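Local coordinates for L-arabinose ABC transporter, periplasmic L-arabinose-binding protein (Burkholderia thailandensis, PDB 4KZK), which binds sugars such as beta-D-galactose in the periplasm and probably delivers L-arabinose to an ABC transporter for uptake, at residues 40-44 with 54-58; 61-67 with 299-304. One frame throughout, in Å; residues are numbered along the deposited sequence.

From the N terminus the chain runs along strand 38-43, turns past the sugar site and comes back as helix 49-65. Contact 1 (40-44 with 54-58) closes this short loop, the first half of a beta-alpha-beta unit that strand 68-73 completes. Contact 2 follows in series: its first segment, 61-67, is the end of the same helix and the turn after it, but its partner, 299-304, comes more than 230 residues later, on helix 291-308. A local closure is thus followed by a long-range one that brings the late helix back to the N-terminal lobe. The two contacts touch where Ala58 and Phe41 pack on Ser299.

Contact 1 of 2, residues 40-44 with 54-58. With GAL (beta-D-galactopyranose), chain B.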
loop_
_atom_site.group_PDB
_atom_site.type_symbol
_atom_site.label_atom_id
_atom_site.label_comp_id
_atom_site.label_asym_id
_atom_site.label_seq_id
_atom_site.Cartn_x
_atom_site.Cartn_y
_atom_site.Cartn_z
ATOM N N GLY A 40 -16.949 -9.279 -8.497
ATOM C CA GLY A 40 -15.852 -8.567 -9.163
ATOM C C GLY A 40 -14.827 -8.143 -8.150
ATOM O O GLY A 40 -15.178 -7.830 -7.018
ATOM N N PHE A 41 -13.552 -8.149 -8.547
ATOM C CA PHE A 41 -12.464 -7.668 -7.688
ATOM C C PHE A 41 -11.561 -6.829 -8.585
ATOM O O PHE A 41 -10.814 -7.352 -9.393
ATOM C CB PHE A 41 -11.698 -8.824 -7.047
ATOM C CG PHE A 41 -11.014 -8.467 -5.745
ATOM C CD1 PHE A 41 -10.012 -7.496 -5.683
ATOM C CD2 PHE A 41 -11.382 -9.094 -4.561
ATOM C CE1 PHE A 41 -9.402 -7.191 -4.471
ATOM C CE2 PHE A 41 -10.766 -8.792 -3.353
ATOM C CZ PHE A 41 -9.767 -7.816 -3.313
ATOM N N VAL A 42 -11.694 -5.521 -8.438
ATOM C CA VAL A 42 -11.158 -4.529 -9.376
ATOM C C VAL A 42 -10.033 -3.802 -8.669
ATOM O O VAL A 42 -10.230 -3.307 -7.578
ATOM C CB VAL A 42 -12.279 -3.563 -9.835
ATOM C CG1 VAL A 42 -11.712 -2.459 -10.715
ATOM C CG2 VAL A 42 -13.372 -4.374 -10.545
ATOM N N VAL A 43 -8.846 -3.769 -9.277
ATOM C CA VAL A 43 -7.664 -3.181 -8.635
ATOM C C VAL A 43 -6.985 -2.095 -9.462
ATOM O O VAL A 43 -6.905 -2.177 -10.691
ATOM C CB VAL A 43 -6.615 -4.270 -8.264
ATOM C CG1 VAL A 43 -7.240 -5.330 -7.368
ATOM C CG2 VAL A 43 -5.977 -4.893 -9.502
ATOM N N LYS A 44 -6.463 -1.079 -8.787
ATOM C CA LYS A 44 -5.876 0.054 -9.488
ATOM C C LYS A 44 -4.570 -0.260 -10.217
ATOM O O LYS A 44 -4.248 0.387 -11.215
ATOM C CB LYS A 44 -5.655 1.236 -8.534
ATOM C CG LYS A 44 -4.757 0.934 -7.357
ATOM C CD LYS A 44 -4.521 2.143 -6.451
ATOM C CE LYS A 44 -3.524 1.782 -5.359
ATOM N NZ LYS A 44 -3.198 2.889 -4.390
ATOM N N GLU A 54 -3.886 -10.084 -3.224
ATOM C CA GLU A 54 -5.329 -9.995 -2.941
ATOM C C GLU A 54 -6.103 -10.925 -3.846
ATOM O O GLU A 54 -6.980 -11.662 -3.365
ATOM C CB GLU A 54 -5.815 -8.560 -3.134
ATOM C CG GLU A 54 -5.425 -7.646 -1.995
ATOM C CD GLU A 54 -6.011 -6.255 -2.147
ATOM O OE1 GLU A 54 -6.499 -5.922 -3.232
ATOM O OE2 GLU A 54 -5.969 -5.482 -1.152
ATOM N N TRP A 55 -5.801 -10.889 -5.143
ATOM C CA TRP A 55 -6.484 -11.750 -6.131
ATOM C C TRP A 55 -6.327 -13.237 -5.851
ATOM O O TRP A 55 -7.290 -13.994 -6.013
ATOM C CB TRP A 55 -6.014 -11.450 -7.551
ATOM C CG TRP A 55 -6.724 -10.285 -8.232
ATOM C CD1 TRP A 55 -7.929 -9.733 -7.880
ATOM C CD2 TRP A 55 -6.315 -9.620 -9.428
ATOM N NE1 TRP A 55 -8.274 -8.748 -8.770
ATOM C CE2 TRP A 55 -7.298 -8.653 -9.729
ATOM C CE3 TRP A 55 -5.215 -9.747 -10.276
ATOM C CZ2 TRP A 55 -7.214 -7.834 -10.837
ATOM C CZ3 TRP A 55 -5.126 -8.917 -11.373
ATOM C CH2 TRP A 55 -6.118 -7.980 -11.653
ATOM N N ARG A 56 -5.133 -13.657 -5.457
ATOM C CA ARG A 56 -4.874 -15.073 -5.209
ATOM C C ARG A 56 -5.734 -15.540 -4.034
ATOM O O ARG A 56 -6.308 -16.643 -4.067
ATOM C CB ARG A 56 -3.378 -15.308 -4.934
ATOM C CG ARG A 56 -3.042 -16.701 -4.431
ATOM C CD ARG A 56 -1.543 -16.942 -4.438
ATOM N NE ARG A 56 -0.787 -16.083 -3.517
ATOM C CZ ARG A 56 -0.339 -16.448 -2.301
ATOM N NH1 ARG A 56 -0.590 -17.651 -1.792
ATOM N NH2 ARG A 56 0.364 -15.577 -1.573
ATOM N N PHE A 57 -5.843 -14.718 -2.998
ATOM C CA PHE A 57 -6.662 -15.075 -1.833
ATOM C C PHE A 57 -8.160 -14.937 -2.087
ATOM O O PHE A 57 -8.963 -15.737 -1.560
ATOM C CB PHE A 57 -6.196 -14.314 -0.594
ATOM C CG PHE A 57 -4.922 -14.854 -0.052
ATOM C CD1 PHE A 57 -4.915 -16.109 0.533
ATOM C CD2 PHE A 57 -3.726 -14.174 -0.173
ATOM C CE1 PHE A 57 -3.751 -16.656 1.019
ATOM C CE2 PHE A 57 -2.542 -14.730 0.316
ATOM C CZ PHE A 57 -2.565 -15.976 0.916
ATOM N N ALA A 58 -8.543 -13.979 -2.925
ATOM C CA ALA A 58 -9.927 -13.877 -3.386
ATOM C C ALA A 58 -10.314 -15.124 -4.182
ATOM O O ALA A 58 -11.441 -15.586 -4.060
ATOM C CB ALA A 58 -10.153 -12.625 -4.217
HETATM C C1 GAL B . -2.615 0.738 -1.393
HETATM C C2 GAL B . -1.232 0.595 -2.023
HETATM C C3 GAL B . -0.831 -0.886 -1.976
HETATM C C4 GAL B . -0.943 -1.406 -0.545
HETATM C C5 GAL B . -2.357 -1.176 -0.043
HETATM C C6 GAL B . -2.520 -1.617 1.405
HETATM O O1 GAL B . -2.909 2.120 -1.338
HETATM O O2 GAL B . -1.305 1.050 -3.354
HETATM O O3 GAL B . 0.491 -1.084 -2.493
HETATM O O4 GAL B . 0.014 -0.798 0.287
HETATM O O5 GAL B . -2.618 0.221 -0.071
HETATM O O6 GAL B . -3.845 -1.389 1.856
#
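Trp55 gives the one clear hydrogen bond between strand and helix: its indole NE1 donates to the backbone O of Phe41 at 3.0 Å, with an N-H...O angle of 157°. The carbonyl oxygen lies close to the indole plane, whereas the N-H comes from above the carbonyl plane. This tethers the indole to the strand and satisfies its polar atom.

Apolar contacts flank that bond. The Phe41 ring, its CG anti to the backbone N (chi1 -154°), reaches from the strand to the helix. There its CD1 lies 3.8 Å from Trp55 CD1, the ring planes steeply inclined in an oblique pair, and its CD2 meets Ala58 CB at 3.8 Å. Two residues on, Val43 bears on the benzo part of the indole, CG2 coming within 3.5 Å of Trp55 CZ2, while its CG1 sits nearer the pyrrole nitrogen.

Polar groups border the packing on the sugar side. Carboxylate oxygen OE1 of Glu54 lies at the edge of the Phe41 ring, 3.4 Å from CE1, and its OE2 is close to Asp123 OD2, and Asp123 itself hydrogen-bonds the galactose through OD1; a proton shared between the two acids would probably ease the repulsion. Just past the strand end, the extended Lys44 chain places NZ 2.8 Å from O2 of the galactose and 3.2 Å from its O1, donating to both, and NZ also makes a salt bridge to Asp124.

Strand and helix run nearly antiparallel (174°), as the first two elements of a beta-alpha-beta unit in this periplasmic-binding-protein fold. Strand 38-43 lies between strands 68-73 and 94-98, and helix 291-308 packs beside helix 49-65, touching Phe41, Glu54 and Ala58.

Contact 2 of 2, residues 61-67 with 299-304; sequences AAKDKHF and SVNMYD
The helical segments 61-65 and 299-304 point broadly the same way, crossing at -41° with their axes 10.4 Å apart, and come nearest in backbone at Ala61 and Ser299. Small residues meet there: Ala61 CB lies 3.7 Å from Ser299 CB. OG of Ser299 hydrogen-bonds to Gly295 O one turn back in its own helix; toward segment 61-67 it is CB that does the touching.

Tyr303 is the central side chain. A chi1 of -179° swings the ring away from its own backbone N and across to the last turn of the first helix, where Lys65 CB stands almost exactly over one ring face, 4.0 Å from the centroid, in a CH-pi contact. The lysine chain then bends at chi2 and chi3, bringing CE within 3.6 Å of Tyr303 CD2 and NZ into a long salt bridge with Asp304 OD1 at 3.9 Å. On the way, Lys65 CG packs against Val300 CG2.

After His66 leaves the helix with positive phi, Phe67 folds back against the helix end, one ring face lying on Ala62 CA. Phe67 CD2 approaches Tyr303 CD1 at 3.6 Å, the two rings inclined by 29° but slid apart with little overlap, and CZ reaches Ser299 CB. A water in the plane of the Tyr303 ring links its hydroxyl with His66 O.

As in other periplasmic binding proteins of this family, the chain crosses between lobes more than once, and here a late helix returns to pack on the first helix of the N-terminal lobe. Phe67 and Met302 rest on Ile39 of strand 38-43, Ser299 and Met302 on Ile96 of strand 94-98.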
loop_
_atom_site.group_PDB
_atom_site.type_symbol
_atom_site.label_atom_id
_atom_site.label_comp_id
_atom_site.label_asym_id
_atom_site.label_seq_id
_atom_site.Cartn_x
_atom_site.Cartn_y
_atom_site.Cartn_z
ATOM N N ALA A 61 -11.131 -17.817 -1.759
ATOM C CA ALA A 61 -12.493 -17.571 -1.267
ATOM C C ALA A 61 -13.544 -18.069 -2.262
ATOM O O ALA A 61 -14.546 -18.667 -1.858
ATOM C CB ALA A 61 -12.686 -16.088 -0.966
ATOM N N ALA A 62 -13.282 -17.866 -3.554
ATOM C CA ALA A 62 -14.187 -18.290 -4.625
ATOM C C ALA A 62 -14.352 -19.806 -4.626
ATOM O O ALA A 62 -15.482 -20.329 -4.655
ATOM C CB ALA A 62 -13.669 -17.834 -5.972
ATOM N N LYS A 63 -13.226 -20.521 -4.604
ATOM C CA LYS A 63 -13.259 -21.977 -4.584
ATOM C C LYS A 63 -13.966 -22.471 -3.321
ATOM O O LYS A 63 -14.823 -23.359 -3.396
ATOM C CB LYS A 63 -11.849 -22.570 -4.676
ATOM N N ASP A 64 -13.634 -21.879 -2.175
ATOM C CA ASP A 64 -14.178 -22.323 -0.890
ATOM C C ASP A 64 -15.692 -22.095 -0.781
ATOM O O ASP A 64 -16.444 -23.032 -0.458
ATOM C CB ASP A 64 -13.459 -21.648 0.284
ATOM C CG ASP A 64 -12.012 -22.129 0.463
ATOM O OD1 ASP A 64 -11.603 -23.120 -0.188
ATOM O OD2 ASP A 64 -11.290 -21.523 1.281
ATOM N N LYS A 65 -16.135 -20.870 -1.071
ATOM C CA LYS A 65 -17.544 -20.480 -0.924
ATOM C C LYS A 65 -18.397 -20.751 -2.168
ATOM O O LYS A 65 -19.598 -20.504 -2.144
ATOM C CB LYS A 65 -17.665 -19.006 -0.519
ATOM C CG LYS A 65 -16.883 -18.622 0.734
ATOM C CD LYS A 65 -17.408 -19.267 2.011
ATOM C CE LYS A 65 -18.708 -18.620 2.465
ATOM N NZ LYS A 65 -19.031 -18.919 3.887
ATOM N N HIS A 66 -17.779 -21.278 -3.227
ATOM C CA HIS A 66 -18.462 -21.600 -4.482
ATOM C C HIS A 66 -19.078 -20.385 -5.188
ATOM O O HIS A 66 -20.247 -20.404 -5.564
ATOM C CB HIS A 66 -19.542 -22.665 -4.257
ATOM C CG HIS A 66 -19.085 -23.836 -3.448
ATOM N ND1 HIS A 66 -19.259 -23.905 -2.081
ATOM C CD2 HIS A 66 -18.468 -24.987 -3.809
ATOM C CE1 HIS A 66 -18.766 -25.047 -1.634
ATOM N NE2 HIS A 66 -18.287 -25.725 -2.664
ATOM N N PHE A 67 -18.293 -19.325 -5.370
ATOM C CA PHE A 67 -18.696 -18.239 -6.255
ATOM C C PHE A 67 -17.641 -18.092 -7.354
ATOM O O PHE A 67 -16.578 -18.717 -7.288
ATOM C CB PHE A 67 -18.951 -16.928 -5.477
ATOM C CG PHE A 67 -17.719 -16.310 -4.867
ATOM C CD1 PHE A 67 -16.909 -15.466 -5.617
ATOM C CD2 PHE A 67 -17.396 -16.534 -3.532
ATOM C CE1 PHE A 67 -15.778 -14.884 -5.062
ATOM C CE2 PHE A 67 -16.264 -15.960 -2.965
ATOM C CZ PHE A 67 -15.454 -15.130 -3.733
ATOM N N SER A 299 -13.823 -10.857 0.398
ATOM C CA SER A 299 -14.638 -11.614 -0.550
ATOM C C SER A 299 -15.720 -12.411 0.184
ATOM O O SER A 299 -16.856 -12.517 -0.291
ATOM C CB SER A 299 -13.766 -12.543 -1.409
ATOM O OG SER A 299 -12.871 -11.829 -2.254
ATOM N N VAL A 300 -15.378 -12.956 1.348
ATOM C CA VAL A 300 -16.383 -13.658 2.164
ATOM C C VAL A 300 -17.440 -12.696 2.713
ATOM O O VAL A 300 -18.645 -13.016 2.692
ATOM C CB VAL A 300 -15.722 -14.482 3.292
ATOM C CG1 VAL A 300 -16.758 -14.991 4.291
ATOM C CG2 VAL A 300 -14.953 -15.646 2.680
ATOM N N ASN A 301 -17.009 -11.533 3.193
ATOM C CA ASN A 301 -17.934 -10.516 3.660
ATOM C C ASN A 301 -18.908 -10.139 2.549
ATOM O O ASN A 301 -20.118 -10.080 2.785
ATOM C CB ASN A 301 -17.191 -9.279 4.179
ATOM C CG ASN A 301 -16.497 -9.521 5.511
ATOM O OD1 ASN A 301 -16.842 -10.439 6.264
ATOM N ND2 ASN A 301 -15.528 -8.676 5.822
ATOM N N MET A 302 -18.393 -9.932 1.338
ATOM C CA MET A 302 -19.243 -9.680 0.168
ATOM C C MET A 302 -20.186 -10.857 -0.135
ATOM O O MET A 302 -21.376 -10.659 -0.335
ATOM C CB MET A 302 -18.389 -9.348 -1.072
ATOM C CG MET A 302 -19.205 -9.138 -2.345
ATOM S SD MET A 302 -20.392 -7.791 -2.192
ATOM C CE MET A 302 -19.336 -6.349 -2.229
ATOM N N TYR A 303 -19.650 -12.069 -0.199
ATOM C CA TYR A 303 -20.452 -13.271 -0.437
ATOM C C TYR A 303 -21.636 -13.363 0.530
ATOM O O TYR A 303 -22.792 -13.548 0.122
ATOM C CB TYR A 303 -19.579 -14.520 -0.316
ATOM C CG TYR A 303 -20.361 -15.792 -0.573
ATOM C CD1 TYR A 303 -20.609 -16.230 -1.868
ATOM C CD2 TYR A 303 -20.859 -16.535 0.476
ATOM C CE1 TYR A 303 -21.338 -17.389 -2.107
ATOM C CE2 TYR A 303 -21.594 -17.691 0.249
ATOM C CZ TYR A 303 -21.817 -18.115 -1.047
ATOM O OH TYR A 303 -22.549 -19.263 -1.274
ATOM N N ASP A 304 -21.345 -13.224 1.816
ATOM C CA ASP A 304 -22.372 -13.324 2.855
ATOM C C ASP A 304 -23.368 -12.163 2.767
ATOM O O ASP A 304 -24.541 -12.321 3.097
ATOM C CB ASP A 304 -21.731 -13.343 4.239
ATOM C CG ASP A 304 -21.034 -14.662 4.555
ATOM O OD1 ASP A 304 -21.220 -15.656 3.813
ATOM O OD2 ASP A 304 -20.303 -14.704 5.561
HETATM O O HOH W 1 -22.782 -19.980 -3.635
#